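Local coordinates for putative uncharacterized protein PH0594 (Pyrococcus horikoshii, PDB 4HXF) that acts as a self-compartmentalizing hexameric serine protease, an acylaminoacyl peptidase built from a beta-propeller and an alpha/beta-hydrolase domain, at residues A[126-129]-A[130-133]; A[169-172]-A[173-176]; A[495-498]-A[499-503]; A[583-586]-A[587-590]. One frame throughout, in Å; residues are numbered along the deposited sequence. Where two conformers were deposited one is given.

Interaction 1 (A[126-129]-A[130-133]); sequences REDE and DFIF. With MG (magnesium ion), chain G.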
# COMPACT_ATOMS: atom_id res chain seq x y z
N ARG A 126 20.14 23.68 -3.91
CA ARG A 126 20.07 23.74 -2.43
C ARG A 126 19.04 22.74 -1.92
O ARG A 126 19.28 22.04 -0.94
CB ARG A 126 19.80 25.18 -1.97
CG ARG A 126 20.97 26.14 -1.97
CD ARG A 126 20.62 27.64 -1.87
NE ARG A 126 21.89 28.37 -1.76
CZ ARG A 126 22.24 29.44 -2.48
NH1 ARG A 126 23.45 30.02 -2.28
NH2 ARG A 126 21.40 29.95 -3.38
N GLU A 127 17.88 22.63 -2.51
CA GLU A 127 16.85 21.56 -2.18
C GLU A 127 16.08 21.59 -0.81
O GLU A 127 15.60 20.56 -0.39
CB GLU A 127 17.41 20.14 -2.29
CG GLU A 127 18.22 19.91 -3.57
CD GLU A 127 17.41 19.92 -4.81
OE1 GLU A 127 16.24 20.29 -4.71
OE2 GLU A 127 17.92 19.55 -5.91
N ASP A 128 16.04 22.73 -0.22
CA ASP A 128 15.23 22.86 1.01
C ASP A 128 13.75 22.56 0.59
O ASP A 128 13.25 23.11 -0.43
CB ASP A 128 15.33 24.19 1.66
CG ASP A 128 14.50 24.23 2.94
OD1 ASP A 128 15.08 23.78 3.98
OD2 ASP A 128 13.28 24.64 2.95
N GLU A 129 13.03 21.74 1.42
CA GLU A 129 11.68 21.37 1.23
C GLU A 129 10.69 22.52 1.18
O GLU A 129 9.65 22.45 0.49
CB GLU A 129 11.21 20.42 2.36
CG GLU A 129 12.09 20.38 3.62
CD GLU A 129 13.45 19.71 3.39
OE1 GLU A 129 13.51 18.51 3.04
OE2 GLU A 129 14.47 20.37 3.56
N ASP A 130 11.00 23.57 1.90
CA ASP A 130 10.02 24.68 2.16
C ASP A 130 10.28 25.97 1.40
O ASP A 130 9.34 26.73 1.10
CB ASP A 130 9.96 25.03 3.63
CG ASP A 130 9.46 23.82 4.45
OD1 ASP A 130 8.39 23.29 4.09
OD2 ASP A 130 10.24 23.33 5.28
N PHE A 131 11.55 26.23 1.04
CA PHE A 131 11.88 27.50 0.34
C PHE A 131 13.11 27.36 -0.59
O PHE A 131 14.00 26.52 -0.38
CB PHE A 131 12.07 28.70 1.26
CG PHE A 131 13.35 28.70 2.11
CD1 PHE A 131 13.44 27.92 3.23
CD2 PHE A 131 14.46 29.45 1.71
CE1 PHE A 131 14.59 27.88 3.99
CE2 PHE A 131 15.64 29.45 2.48
CZ PHE A 131 15.69 28.67 3.65
N ILE A 132 13.03 28.08 -1.67
CA ILE A 132 14.07 28.35 -2.65
C ILE A 132 14.85 29.53 -2.17
O ILE A 132 14.27 30.51 -1.63
CB ILE A 132 13.37 28.69 -3.98
CG1 ILE A 132 12.62 27.43 -4.50
CG2 ILE A 132 14.33 29.23 -5.01
CD1 ILE A 132 11.31 27.80 -5.13
N PHE A 133 16.18 29.54 -2.24
CA PHE A 133 16.95 30.68 -1.86
C PHE A 133 17.89 31.07 -2.97
O PHE A 133 18.56 30.14 -3.52
CB PHE A 133 17.79 30.37 -0.65
CG PHE A 133 18.43 31.55 -0.05
CD1 PHE A 133 17.68 32.47 0.68
CD2 PHE A 133 19.77 31.83 -0.27
CE1 PHE A 133 18.31 33.59 1.15
CE2 PHE A 133 20.36 33.00 0.16
CZ PHE A 133 19.63 33.86 0.91
MG MG G . 14.74 21.06 -5.95
O HOH W 1 15.93 20.28 -7.66
O HOH W 2 16.56 25.79 -0.93
O HOH W 3 15.43 22.96 -5.87
O HOH W 4 13.00 21.38 -7.42
O HOH W 5 13.84 18.95 -5.64
O HOH W 6 13.54 21.55 -4.32

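Interaction 2 (A[169-172]-A[173-176]); sequences EKPR and FSSG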
# COMPACT_ATOMS: atom_id res chain seq x y z
N GLU A 169 32.68 20.88 -10.13
CA GLU A 169 31.53 21.79 -10.31
C GLU A 169 31.95 23.11 -10.95
O GLU A 169 33.12 23.54 -10.88
CB GLU A 169 30.80 22.01 -9.00
CG GLU A 169 31.28 23.10 -8.13
CD GLU A 169 30.35 23.27 -6.88
OE1 GLU A 169 30.01 24.41 -6.55
OE2 GLU A 169 29.96 22.27 -6.31
N LYS A 170 30.98 23.72 -11.60
CA LYS A 170 31.13 25.02 -12.21
C LYS A 170 29.88 25.82 -12.00
O LYS A 170 28.87 25.29 -11.54
CB LYS A 170 31.36 24.85 -13.73
CG LYS A 170 32.72 24.33 -14.04
CD LYS A 170 33.90 25.27 -13.72
CE LYS A 170 35.23 24.76 -14.25
NZ LYS A 170 36.29 25.64 -13.65
N PRO A 171 29.94 27.14 -12.30
CA PRO A 171 28.69 27.91 -12.28
C PRO A 171 27.56 27.37 -13.11
O PRO A 171 27.80 26.50 -14.01
CB PRO A 171 29.17 29.29 -12.84
CG PRO A 171 30.61 29.32 -12.49
CD PRO A 171 31.11 27.92 -12.75
N ARG A 172 26.28 27.72 -12.76
CA ARG A 172 25.10 27.29 -13.49
C ARG A 172 25.30 27.62 -15.01
O ARG A 172 26.00 28.64 -15.34
CB ARG A 172 23.71 27.90 -12.94
CG ARG A 172 23.54 29.32 -13.13
CD ARG A 172 22.20 29.75 -12.44
NE ARG A 172 22.46 29.73 -11.05
CZ ARG A 172 21.74 30.41 -10.16
NH1 ARG A 172 20.76 31.10 -10.58
NH2 ARG A 172 22.05 30.41 -8.91
N PHE A 173 24.70 26.80 -15.84
CA PHE A 173 24.70 26.94 -17.28
C PHE A 173 26.08 26.77 -17.89
O PHE A 173 26.33 27.29 -18.96
CB PHE A 173 24.07 28.32 -17.59
CG PHE A 173 22.70 28.29 -18.10
CD1 PHE A 173 22.41 28.76 -19.35
CD2 PHE A 173 21.72 27.74 -17.35
CE1 PHE A 173 21.11 28.70 -19.82
CE2 PHE A 173 20.41 27.72 -17.80
CZ PHE A 173 20.14 28.24 -19.00
N SER A 174 26.94 25.94 -17.29
CA SER A 174 28.17 25.51 -17.89
C SER A 174 27.96 24.26 -18.68
O SER A 174 26.97 23.49 -18.51
CB SER A 174 29.28 25.35 -16.86
OG SER A 174 29.58 26.60 -16.16
N SER A 175 28.83 24.02 -19.63
CA SER A 175 28.76 22.82 -20.44
C SER A 175 30.16 22.20 -20.62
O SER A 175 31.18 22.83 -20.35
CB SER A 175 28.08 23.07 -21.80
OG SER A 175 28.86 23.91 -22.52
N GLY A 176 30.24 20.96 -21.07
CA GLY A 176 31.50 20.24 -21.23
C GLY A 176 31.43 19.21 -22.27
O GLY A 176 30.44 18.57 -22.39

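Interaction 3 (A[495-498]-A[499-503]); sequences LTSY and AFSDI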
# COMPACT_ATOMS: atom_id res chain seq x y z
N LEU A 495 8.22 45.81 -19.74
CA LEU A 495 9.01 46.10 -18.57
C LEU A 495 9.01 44.91 -17.62
O LEU A 495 10.05 44.55 -17.05
CB LEU A 495 8.54 47.33 -17.79
CG LEU A 495 9.49 47.81 -16.71
CD1 LEU A 495 10.86 48.24 -17.21
CD2 LEU A 495 8.97 48.99 -15.92
N THR A 496 7.86 44.22 -17.46
CA THR A 496 7.85 43.02 -16.63
C THR A 496 8.58 41.85 -17.26
O THR A 496 9.04 40.93 -16.58
CB THR A 496 6.44 42.65 -16.14
OG1 THR A 496 5.66 42.29 -17.27
CG2 THR A 496 5.85 43.85 -15.38
N SER A 497 8.61 41.78 -18.62
CA SER A 497 9.45 40.80 -19.24
C SER A 497 10.91 41.01 -18.83
O SER A 497 11.63 40.10 -18.42
CB SER A 497 9.28 40.89 -20.77
OG SER A 497 10.24 40.02 -21.46
N TYR A 498 11.41 42.24 -18.97
CA TYR A 498 12.77 42.58 -18.50
C TYR A 498 13.11 42.06 -17.11
O TYR A 498 14.09 41.44 -16.84
CB TYR A 498 13.03 44.09 -18.63
CG TYR A 498 14.19 44.60 -17.80
CD1 TYR A 498 15.52 44.21 -18.04
CD2 TYR A 498 13.97 45.41 -16.74
CE1 TYR A 498 16.51 44.64 -17.26
CE2 TYR A 498 14.99 45.87 -15.95
CZ TYR A 498 16.24 45.47 -16.17
OH TYR A 498 17.24 45.93 -15.34
N ALA A 499 12.20 42.45 -16.15
CA ALA A 499 12.49 42.26 -14.76
C ALA A 499 12.06 40.91 -14.14
O ALA A 499 12.65 40.55 -13.14
CB ALA A 499 11.89 43.43 -13.91
N PHE A 500 11.10 40.24 -14.74
CA PHE A 500 10.57 38.97 -14.23
C PHE A 500 10.97 37.73 -14.96
O PHE A 500 11.05 36.66 -14.34
CB PHE A 500 9.05 39.15 -14.18
CG PHE A 500 8.28 38.18 -13.25
CD1 PHE A 500 8.75 37.80 -12.02
CD2 PHE A 500 6.95 37.85 -13.59
CE1 PHE A 500 7.96 37.00 -11.20
CE2 PHE A 500 6.16 37.08 -12.74
CZ PHE A 500 6.69 36.59 -11.57
N SER A 501 11.18 37.79 -16.27
CA SER A 501 11.46 36.58 -17.03
C SER A 501 12.85 36.06 -16.86
O SER A 501 13.74 36.72 -16.38
CB SER A 501 11.19 36.76 -18.49
OG SER A 501 12.18 37.56 -19.09
N ASP A 502 13.03 34.82 -17.25
CA ASP A 502 14.33 34.20 -17.11
C ASP A 502 15.46 34.91 -17.83
O ASP A 502 16.59 34.96 -17.31
CB ASP A 502 14.24 32.73 -17.46
CG ASP A 502 13.79 32.43 -18.88
OD1 ASP A 502 13.46 33.27 -19.66
OD2 ASP A 502 13.76 31.23 -19.15
N ILE A 503 15.19 35.33 -19.08
CA ILE A 503 16.22 35.95 -19.91
C ILE A 503 16.11 37.45 -20.02
O ILE A 503 16.90 38.11 -20.71
CB ILE A 503 16.20 35.29 -21.30
CG1 ILE A 503 14.98 35.64 -22.10
CG2 ILE A 503 16.53 33.78 -21.21
CD1 ILE A 503 14.97 35.20 -23.59
O HOH W 7 14.65 39.07 -15.41

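Interaction 4 (A[583-586]-A[587-590]); sequences RGSP and RHRM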
# COMPACT_ATOMS: atom_id res chain seq x y z
N ARG A 583 5.11 20.17 -25.84
CA ARG A 583 5.79 19.31 -24.84
C ARG A 583 5.03 18.97 -23.59
O ARG A 583 5.52 18.20 -22.77
CB ARG A 583 7.18 19.94 -24.49
CG ARG A 583 8.18 19.95 -25.67
CD ARG A 583 9.59 20.27 -25.21
NE ARG A 583 9.75 21.70 -24.94
CZ ARG A 583 9.90 22.66 -25.88
NH1 ARG A 583 9.91 22.36 -27.19
NH2 ARG A 583 10.04 23.94 -25.52
N GLY A 584 3.81 19.52 -23.43
CA GLY A 584 2.93 19.20 -22.32
C GLY A 584 2.52 17.76 -22.38
O GLY A 584 2.66 17.10 -23.42
N SER A 585 1.84 17.31 -21.34
CA SER A 585 1.37 15.94 -21.30
C SER A 585 0.37 15.73 -22.47
O SER A 585 -0.33 16.71 -22.91
CB SER A 585 0.75 15.59 -19.99
OG SER A 585 -0.52 16.23 -19.82
N PRO A 586 0.22 14.50 -22.95
CA PRO A 586 -0.70 14.27 -24.05
C PRO A 586 -2.12 14.86 -23.76
O PRO A 586 -2.75 15.42 -24.64
CB PRO A 586 -0.70 12.75 -24.23
CG PRO A 586 0.71 12.39 -23.81
CD PRO A 586 1.01 13.29 -22.64
N ARG A 587 -2.64 14.60 -22.57
CA ARG A 587 -4.01 15.06 -22.27
C ARG A 587 -4.13 16.57 -22.20
O ARG A 587 -5.10 17.22 -22.70
CB ARG A 587 -4.51 14.43 -20.94
CG ARG A 587 -5.99 14.63 -20.60
CD ARG A 587 -6.35 14.05 -19.22
NE ARG A 587 -5.61 14.77 -18.17
CZ ARG A 587 -4.91 14.23 -17.17
NH1 ARG A 587 -4.81 12.89 -16.98
NH2 ARG A 587 -4.24 15.00 -16.34
N HIS A 588 -3.14 17.20 -21.59
CA HIS A 588 -3.00 18.65 -21.63
C HIS A 588 -3.01 19.22 -23.07
O HIS A 588 -3.75 20.13 -23.43
CB HIS A 588 -1.69 18.98 -20.88
CG HIS A 588 -1.14 20.37 -21.07
ND1 HIS A 588 -0.59 21.08 -20.01
CD2 HIS A 588 -0.96 21.16 -22.17
CE1 HIS A 588 -0.03 22.20 -20.48
NE2 HIS A 588 -0.27 22.30 -21.78
N ARG A 589 -2.18 18.61 -23.95
CA ARG A 589 -2.12 19.08 -25.29
C ARG A 589 -3.38 18.88 -26.08
O ARG A 589 -3.77 19.75 -26.83
CB ARG A 589 -0.96 18.34 -25.98
CG ARG A 589 0.41 18.85 -25.56
CD ARG A 589 1.50 18.01 -26.19
NE ARG A 589 1.52 18.34 -27.57
CZ ARG A 589 2.04 17.54 -28.55
NH1 ARG A 589 2.66 16.43 -28.21
NH2 ARG A 589 1.96 17.91 -29.85
N MET A 590 -4.05 17.75 -25.88
CA MET A 590 -5.35 17.47 -26.51
C MET A 590 -6.38 18.57 -26.16
O MET A 590 -7.11 19.08 -27.02
CB MET A 590 -5.78 16.12 -26.04
CG MET A 590 -7.10 15.69 -26.61
SD MET A 590 -8.49 16.19 -25.62
CE MET A 590 -8.11 15.51 -23.99

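Interaction 1 (A[126-129]-A[130-133])
Asp128 folds its carboxylate back over the start of the following strand, and one oxygen does most of the work there. Asp128 OD2 accepts from Asp130 N at 2.7 Å, met from above the carboxylate plane, and from Phe131 N at 3.0 Å, through the anti lone pair. The first bond closes an Asx turn; the second carries the same grip one residue further. The side chain gets there with CG opposite the backbone N (chi1 -179°). Packing is close at this point, since Phe131 CD1 lies 3.3 Å from Asp128 OD2, the carboxylate and ring planes being 46° apart. The turn lies in the long connection between strands 117-124 and 151-158 of one propeller blade; within that connection Phe131 to Phe133 pair antiparallel with a strand of the second subunit, making a sheet shared by both copies. There Lys591 of that subunit bridges Asp128 and Asp130, which probably offsets the repulsion between their OD2 atoms, 4.0 Å apart, while its Arg587 also pairs with Asp130. With an alanine at Asp128, Asp130 N and Phe131 N would probably lose their shared acceptor, and Lys591 one of its carboxylate partners. Further along, the extended Arg126 sends NH2 to Phe133 O (2.8 Å), above the carbonyl plane, and Phe133 CD2 rests over one guanidinium face. The looser, solvent side belongs to Glu127, which turns away from the strand. Glu127 OE1 binds a magnesium ion at 2.1 Å, and five waters complete a six-ligand shell.

Interaction 2 (A[169-172]-A[173-176])
A type II beta turn from Pro171 to Ser174 links strand 163-171, at the edge of one four-stranded antiparallel sheet, to strand 175-179, the first of the next. Its acceptor is Pro171 O. The backbone closure itself is poor: Ser174 N lies 3.4 Å from Pro171 O, a weak, bent bond. The hydroxyl supplies the firmer contact, with Ser174 OG donating to Pro171 O over 2.8 Å from above the carbonyl plane, 39° out of it. Rotation of OG to the position opposite its own carbonyl carbon (chi1 -60°) lays it across the mouth of the turn. Ser174 OG also touches Lys170 CB at 3.5 Å, beside the root of a side chain whose amine goes on to a salt bridge with Glu210. The hydroxyl of Thr152 bonds to both Pro171 O and Ser174 N, so a neighbouring strand of the first sheet reinforces the weak closure. Phe173 has a phi of 66°, as the third position of a type II turn needs, less favourable for a residue with a CB than for glycine; Phe173 CB consequently sits only 3.0 Å from Arg172 O. The ring then leads out of the turn to meet Phe141 and Tyr196, the latter edge-to-face. Arg172 heads elsewhere, its guanidinium paired with Glu134. Such a short connection, from the outermost strand of one antiparallel sheet to the opening strand of the next, is the blade-to-blade passage of a beta-propeller.

Interaction 3 (A[495-498]-A[499-503])
Ala499 is the residue most covered by its neighbours, held through its N-H to Leu495 O at 3.1 Å while its CB lies 3.8 Å from the same oxygen. Tyr498, next in burial, has its CD2 4.0 Å from Ala499 CB; the ring runs on to Asp563 of the second subunit, which binds its hydroxyl. Thr496 O takes Phe500 N at 2.8 Å, with Phe500 CB close beside it, and the threonine hydroxyl bonds to Asp552. These are the closing i to i+4 bonds of helix 494-500 in the alpha/beta-hydrolase domain, and Ser501 is where helical backbone angles stop. At this end Ser497 O carries two bonds, from Ser501 N at 3.2 Å and from Ser501 OG at 2.7 Å, which reach it from opposite faces of its carbonyl plane. A chi1 of 73° turns the hydroxyl back toward the helix for this. An alanine in its place would probably leave Ser497 O with the longer backbone bond alone and weaken the hold on the helix terminus. One turn earlier, the Ser497 side chain touches the bound chloromethyl ketone inhibitor and bonds to Asp508.

Interaction 4 (A[583-586]-A[587-590])
The imidazole of His588 has Gly584 CA over one face, 4.4 Å from His588 CD2, and glycine's lack of a CB lets the backbone come so near. The same ring meets those of Phe573 and His580, and its NE2 is hydrogen-bonded to His580. Gly584 O lies at the edge of the Arg589 guanidinium near its plane, with Arg589 CD 3.1 Å from it; the same oxygen is hydrogen-bonded to the Tyr41 hydroxyl. The arginine chain bends at chi3 (72°) to pass this carbonyl, and bonds to Ser581 O, Tyr41 and Tyr593 fix the guanidinium. Ser585 is the N-cap of helix 586-605 in the alpha/beta-hydrolase domain, and Pro586 is the first residue of the helix. Ser585 OG accepts a weak capping bond from His588 N at 3.3 Å and also touches His588 CB. The regular helical bonds start alongside: Arg589 N reaches Ser585 O at 2.8 Å, approaching nearly in line with the carbonyl (172°), and Met590 N reaches Pro586 O at 2.9 Å. The Arg587 side chain leads away from the turn to Asp130 of the second subunit.

All four contacts are local, but their settings differ. Interaction 3 is fully buried, whereas interactions 1, 2 and 4 mix buried with more open residues. Interactions 1 and 2 belong to the propeller, their nearest atoms about 6 Å apart, while 3 and 4 sit in the hydrolase domain at opposite kinds of helix end, a C-terminal end in 3 and an N-cap in 4. Serine hydroxyls serve three of them, donating to a carbonyl in 2 and 3 but accepting in 4; in interaction 1 a carboxylate accepts instead. Interactions 1, 3 and 4 reach another subunit, and the Asp130-Arg587 salt bridge joins 1 and 4 of different copies, whereas 2 touches no other chain.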